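Local coordinates for N-terminus Plasma serine protease inhibitor (PDB 3DY0), which inhibits serine proteases of blood plasma and other body fluids in a heparin-dependent manner, trapping them irreversibly after they cleave its reactive centre loop, at residues A[134-139]-A[160-165]; A[150-155]-A[310-315]. One frame throughout, in Å; residues are numbered along the deposited sequence. Where two conformers were deposited one is given.

How the contacts relate
Both contacts lie on the face of the large central beta-sheet that helix 129-143 covers, with their centres about 9 Å apart. Along the chain the segments alternate: helix residues 134-139, loop 150-155, strand residues 160-165, and much later strand residues 310-315. Contact 1 sets the helix on strand 159-172, and contact 2 lays the loop that follows it on strand 307-319. Between these two strands runs 323-335, the cleaved reactive centre loop inserted into the sheet, so helix and loop together bridge over the insertion. They also grip each other: Asn137 OD1 accepts a hydrogen bond from Leu152 N at 2.8 Å, and Ile136 packs against Leu152.

Contact 1 of 2, residues A[134-139]-A[160-165]; sequences KQINDY and VVIMVN
Helix F of the serpin fold, residues 129-143, lies on the face of the large central sheet, and here its inner face rests on strand 159-172 through Ile136 and Tyr139. The local axes are 10.7 Å apart and run almost parallel, at 9°; Ile136 spans two alternate strand residues, Ile162 and Val164, and Tyr139, about a turn further on, meets Val164 as well. Ile136 carries most of the contact with its two branches. The longer one is extended (chi2 172°) and brings CD1 to within 3.6 Å of Ile162 CD1, methyl to methyl, where the two side chains cross obliquely. The other branch turns to the next inward-facing residue, with Ile136 CG2 4.0 Å from Val164 CG2. Val164 thus has its methyls divided: CG1 is met by Tyr139 instead, lying near the ring plane at its edge, 4.5 Å from CE2. That last touch is loose; the tyrosine also has its OH hydrogen-bonded to Asp120 and its ring edge-to-face with Phe98. Away from the strand, Lys134 and Asp138 form a salt bridge one turn apart on the exposed side of the helix. Strand 159-172 is flanked by 90-99 and by 323-335; against the latter, Val160 and Val161 both face Phe334 in a classic beta bulge. Met163 and Asn165 pack on helix 33-45, on the other face of the sheet from helix F.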
# COMPACT_ATOMS: atom_id res chain seq x y z
N LYS A 134 -20.41 -5.41 -9.37
CA LYS A 134 -19.95 -6.67 -9.94
C LYS A 134 -18.89 -6.42 -11.01
O LYS A 134 -17.86 -7.08 -11.03
CB LYS A 134 -21.13 -7.45 -10.54
CG LYS A 134 -20.72 -8.78 -11.15
CD LYS A 134 -21.93 -9.53 -11.68
CE LYS A 134 -21.52 -10.85 -12.31
NZ LYS A 134 -20.59 -10.65 -13.45
N GLN A 135 -19.16 -5.46 -11.89
CA GLN A 135 -18.22 -5.14 -12.96
C GLN A 135 -16.86 -4.72 -12.40
O GLN A 135 -15.82 -5.26 -12.80
CB GLN A 135 -18.79 -4.01 -13.82
CG GLN A 135 -17.79 -3.40 -14.79
CD GLN A 135 -18.35 -2.21 -15.55
OE1 GLN A 135 -19.23 -1.51 -15.05
NE2 GLN A 135 -17.82 -1.97 -16.74
N ILE A 136 -16.87 -3.77 -11.48
CA ILE A 136 -15.63 -3.27 -10.90
C ILE A 136 -14.95 -4.28 -9.98
O ILE A 136 -13.74 -4.46 -10.05
CB ILE A 136 -15.86 -1.94 -10.17
CG1 ILE A 136 -16.40 -0.91 -11.17
CG2 ILE A 136 -14.56 -1.44 -9.55
CD1 ILE A 136 -16.86 0.39 -10.54
N ASN A 137 -15.73 -4.94 -9.12
CA ASN A 137 -15.14 -5.92 -8.21
C ASN A 137 -14.55 -7.10 -8.98
O ASN A 137 -13.52 -7.64 -8.59
CB ASN A 137 -16.16 -6.42 -7.19
CG ASN A 137 -16.47 -5.39 -6.12
OD1 ASN A 137 -15.69 -4.47 -5.90
ND2 ASN A 137 -17.60 -5.56 -5.44
N ASP A 138 -15.21 -7.51 -10.07
CA ASP A 138 -14.69 -8.61 -10.87
C ASP A 138 -13.37 -8.20 -11.53
O ASP A 138 -12.45 -9.01 -11.65
CB ASP A 138 -15.68 -9.03 -11.96
CG ASP A 138 -16.84 -9.85 -11.43
OD1 ASP A 138 -16.75 -10.35 -10.29
OD2 ASP A 138 -17.84 -10.01 -12.16
N TYR A 139 -13.30 -6.94 -11.96
CA TYR A 139 -12.09 -6.43 -12.60
C TYR A 139 -10.94 -6.43 -11.60
O TYR A 139 -9.85 -6.90 -11.90
CB TYR A 139 -12.31 -4.99 -13.10
CG TYR A 139 -11.06 -4.31 -13.59
CD1 TYR A 139 -10.54 -4.57 -14.86
CD2 TYR A 139 -10.38 -3.39 -12.79
CE1 TYR A 139 -9.38 -3.94 -15.32
CE2 TYR A 139 -9.22 -2.75 -13.24
CZ TYR A 139 -8.73 -3.03 -14.50
OH TYR A 139 -7.60 -2.38 -14.94
N VAL A 160 -20.68 8.43 -10.03
CA VAL A 160 -20.63 8.75 -11.45
C VAL A 160 -19.32 8.29 -12.08
O VAL A 160 -19.25 8.01 -13.27
CB VAL A 160 -20.80 10.27 -11.69
CG1 VAL A 160 -22.16 10.72 -11.17
CG2 VAL A 160 -19.69 11.04 -11.00
N VAL A 161 -18.28 8.21 -11.25
CA VAL A 161 -16.97 7.78 -11.71
C VAL A 161 -16.24 7.08 -10.57
O VAL A 161 -16.33 7.51 -9.42
CB VAL A 161 -16.07 8.97 -12.14
CG1 VAL A 161 -14.71 8.45 -12.61
CG2 VAL A 161 -16.75 9.78 -13.23
N ILE A 162 -15.53 6.01 -10.89
CA ILE A 162 -14.72 5.32 -9.89
C ILE A 162 -13.38 5.07 -10.54
O ILE A 162 -13.29 4.44 -11.60
CB ILE A 162 -15.34 3.98 -9.42
CG1 ILE A 162 -16.65 4.25 -8.67
CG2 ILE A 162 -14.34 3.26 -8.49
CD1 ILE A 162 -17.28 3.01 -8.04
N MET A 163 -12.33 5.60 -9.91
CA MET A 163 -10.97 5.45 -10.41
C MET A 163 -10.33 4.34 -9.60
O MET A 163 -10.35 4.37 -8.37
CB MET A 163 -10.20 6.75 -10.23
CG MET A 163 -8.76 6.69 -10.69
SD MET A 163 -8.03 8.34 -10.66
CE MET A 163 -8.02 8.66 -8.89
N VAL A 164 -9.77 3.36 -10.29
CA VAL A 164 -9.16 2.22 -9.63
C VAL A 164 -7.68 2.03 -9.88
O VAL A 164 -7.20 2.22 -11.00
CB VAL A 164 -9.87 0.90 -10.06
CG1 VAL A 164 -9.15 -0.31 -9.47
CG2 VAL A 164 -11.33 0.93 -9.65
N ASN A 165 -6.96 1.69 -8.82
CA ASN A 165 -5.55 1.35 -8.95
C ASN A 165 -5.45 -0.01 -8.28
O ASN A 165 -6.11 -0.26 -7.27
CB ASN A 165 -4.61 2.30 -8.22
CG ASN A 165 -3.19 1.73 -8.11
OD1 ASN A 165 -2.87 1.01 -7.17
ND2 ASN A 165 -2.36 2.01 -9.11

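Contact 2 of 2, residues A[150-155]-A[310-315]; sequences DLLKNL and EMVHKA
Leu151 drives into the angle between Val312 and Lys314, and this is where the packing is close. Its CG stands anti to the backbone N (chi1 175°), which carries the branched end to the strand: Leu151 CD1 comes 3.8 Å from Lys314 CB, the two side chains sliding past each other in opposite directions. Val312 offers its CG2 methyl to two leucines, 4.1 Å from Leu151 CG and 4.2 Å from Leu152 CD2, and Leu152 crosses it at about a right angle. Val312 was modelled in two conformers, so these CG2 contacts hold for one of them and are less certain than the Leu151-Lys314 touch. In serpins the segment after helix F passes over the face of the central sheet before entering strand 159-172, and here it rests on strand 307-319. The polar side is looser and mediated by water. Lys314, bent at chi2 and chi4, reaches a water with NZ at 2.9 Å, and that water gives a weak bond to Asp150 O. The same carbonyl oxygen takes a hydrogen bond from Lys153 NZ at 2.8 Å, the donor tilted 18° from the carbonyl plane. Lys153 NZ is 5.5 Å from Lys314 NZ, a repulsion that the carbonyl oxygen and water may soften.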
# COMPACT_ATOMS: atom_id res chain seq x y z
N ASP A 150 -14.41 -8.22 -3.57
CA ASP A 150 -15.41 -7.28 -3.06
C ASP A 150 -14.84 -5.95 -2.57
O ASP A 150 -15.16 -5.50 -1.47
CB ASP A 150 -16.21 -7.95 -1.94
CG ASP A 150 -17.05 -9.11 -2.43
OD1 ASP A 150 -17.57 -9.87 -1.58
OD2 ASP A 150 -17.19 -9.28 -3.66
N LEU A 151 -13.99 -5.32 -3.38
CA LEU A 151 -13.42 -4.04 -2.99
C LEU A 151 -14.54 -3.07 -2.62
O LEU A 151 -14.49 -2.39 -1.61
CB LEU A 151 -12.61 -3.44 -4.14
CG LEU A 151 -12.07 -2.02 -3.87
CD1 LEU A 151 -11.02 -2.07 -2.76
CD2 LEU A 151 -11.48 -1.45 -5.14
N LEU A 152 -15.57 -3.04 -3.47
CA LEU A 152 -16.71 -2.16 -3.27
C LEU A 152 -17.88 -2.88 -2.60
O LEU A 152 -18.27 -3.97 -3.00
CB LEU A 152 -17.18 -1.61 -4.62
CG LEU A 152 -16.15 -0.85 -5.46
CD1 LEU A 152 -16.73 -0.52 -6.82
CD2 LEU A 152 -15.72 0.42 -4.73
N LYS A 153 -18.44 -2.24 -1.57
CA LYS A 153 -19.59 -2.79 -0.86
C LYS A 153 -20.65 -1.72 -0.66
O LYS A 153 -20.35 -0.58 -0.32
CB LYS A 153 -19.16 -3.34 0.51
CG LYS A 153 -18.34 -4.62 0.44
CD LYS A 153 -18.01 -5.14 1.83
CE LYS A 153 -17.25 -6.46 1.76
NZ LYS A 153 -15.93 -6.29 1.08
N ASN A 154 -21.91 -2.11 -0.89
CA ASN A 154 -23.05 -1.21 -0.74
C ASN A 154 -22.80 0.15 -1.40
O ASN A 154 -22.96 1.20 -0.78
CB ASN A 154 -23.37 -1.02 0.75
CG ASN A 154 -24.76 -0.47 0.98
OD1 ASN A 154 -25.75 -0.99 0.46
ND2 ASN A 154 -24.85 0.59 1.78
N LEU A 155 -22.41 0.10 -2.67
CA LEU A 155 -22.11 1.30 -3.45
C LEU A 155 -23.18 2.39 -3.39
O LEU A 155 -24.36 2.12 -3.58
CB LEU A 155 -21.86 0.91 -4.91
CG LEU A 155 -21.38 2.01 -5.87
CD1 LEU A 155 -20.11 2.65 -5.33
CD2 LEU A 155 -21.15 1.41 -7.25
N GLU A 310 -15.61 8.93 -1.31
CA GLU A 310 -14.75 8.08 -0.51
C GLU A 310 -13.60 7.50 -1.32
O GLU A 310 -13.63 7.50 -2.55
CB GLU A 310 -15.56 6.96 0.15
CG GLU A 310 -16.20 5.96 -0.80
CD GLU A 310 -17.24 5.09 -0.10
OE1 GLU A 310 -18.37 5.57 0.12
OE2 GLU A 310 -16.93 3.93 0.23
N MET A 311 -12.57 7.06 -0.61
CA MET A 311 -11.41 6.44 -1.24
C MET A 311 -11.17 5.19 -0.43
O MET A 311 -10.56 5.24 0.65
CB MET A 311 -10.19 7.35 -1.17
CG MET A 311 -9.01 6.81 -1.97
SD MET A 311 -7.52 7.81 -1.85
CE MET A 311 -7.96 9.18 -2.89
N VAL A 312 -11.65 4.06 -0.93
CA VAL A 312 -11.50 2.79 -0.24
C VAL A 312 -10.21 2.06 -0.62
O VAL A 312 -9.82 2.06 -1.79
CB VAL A 312 -12.71 1.86 -0.52
CG1 VAL A 312 -13.99 2.53 -0.04
CG2 VAL A 312 -12.80 1.56 -2.01
N HIS A 313 -9.56 1.46 0.37
CA HIS A 313 -8.32 0.73 0.14
C HIS A 313 -8.43 -0.63 0.81
O HIS A 313 -8.93 -0.74 1.94
CB HIS A 313 -7.12 1.48 0.75
CG HIS A 313 -5.79 0.86 0.43
ND1 HIS A 313 -5.22 0.94 -0.82
CD2 HIS A 313 -4.93 0.14 1.19
CE1 HIS A 313 -4.07 0.29 -0.82
NE2 HIS A 313 -3.87 -0.20 0.39
N LYS A 314 -7.99 -1.67 0.11
CA LYS A 314 -8.00 -3.02 0.66
C LYS A 314 -6.66 -3.62 0.27
O LYS A 314 -6.25 -3.52 -0.89
CB LYS A 314 -9.13 -3.86 0.05
CG LYS A 314 -9.16 -5.31 0.53
CD LYS A 314 -9.43 -5.39 2.02
CE LYS A 314 -9.52 -6.85 2.47
NZ LYS A 314 -10.60 -7.59 1.76
N ALA A 315 -5.97 -4.21 1.24
CA ALA A 315 -4.67 -4.81 0.99
C ALA A 315 -4.56 -6.11 1.78
O ALA A 315 -5.04 -6.20 2.91
CB ALA A 315 -3.57 -3.85 1.42
O HOH W 1 -12.73 -6.30 0.26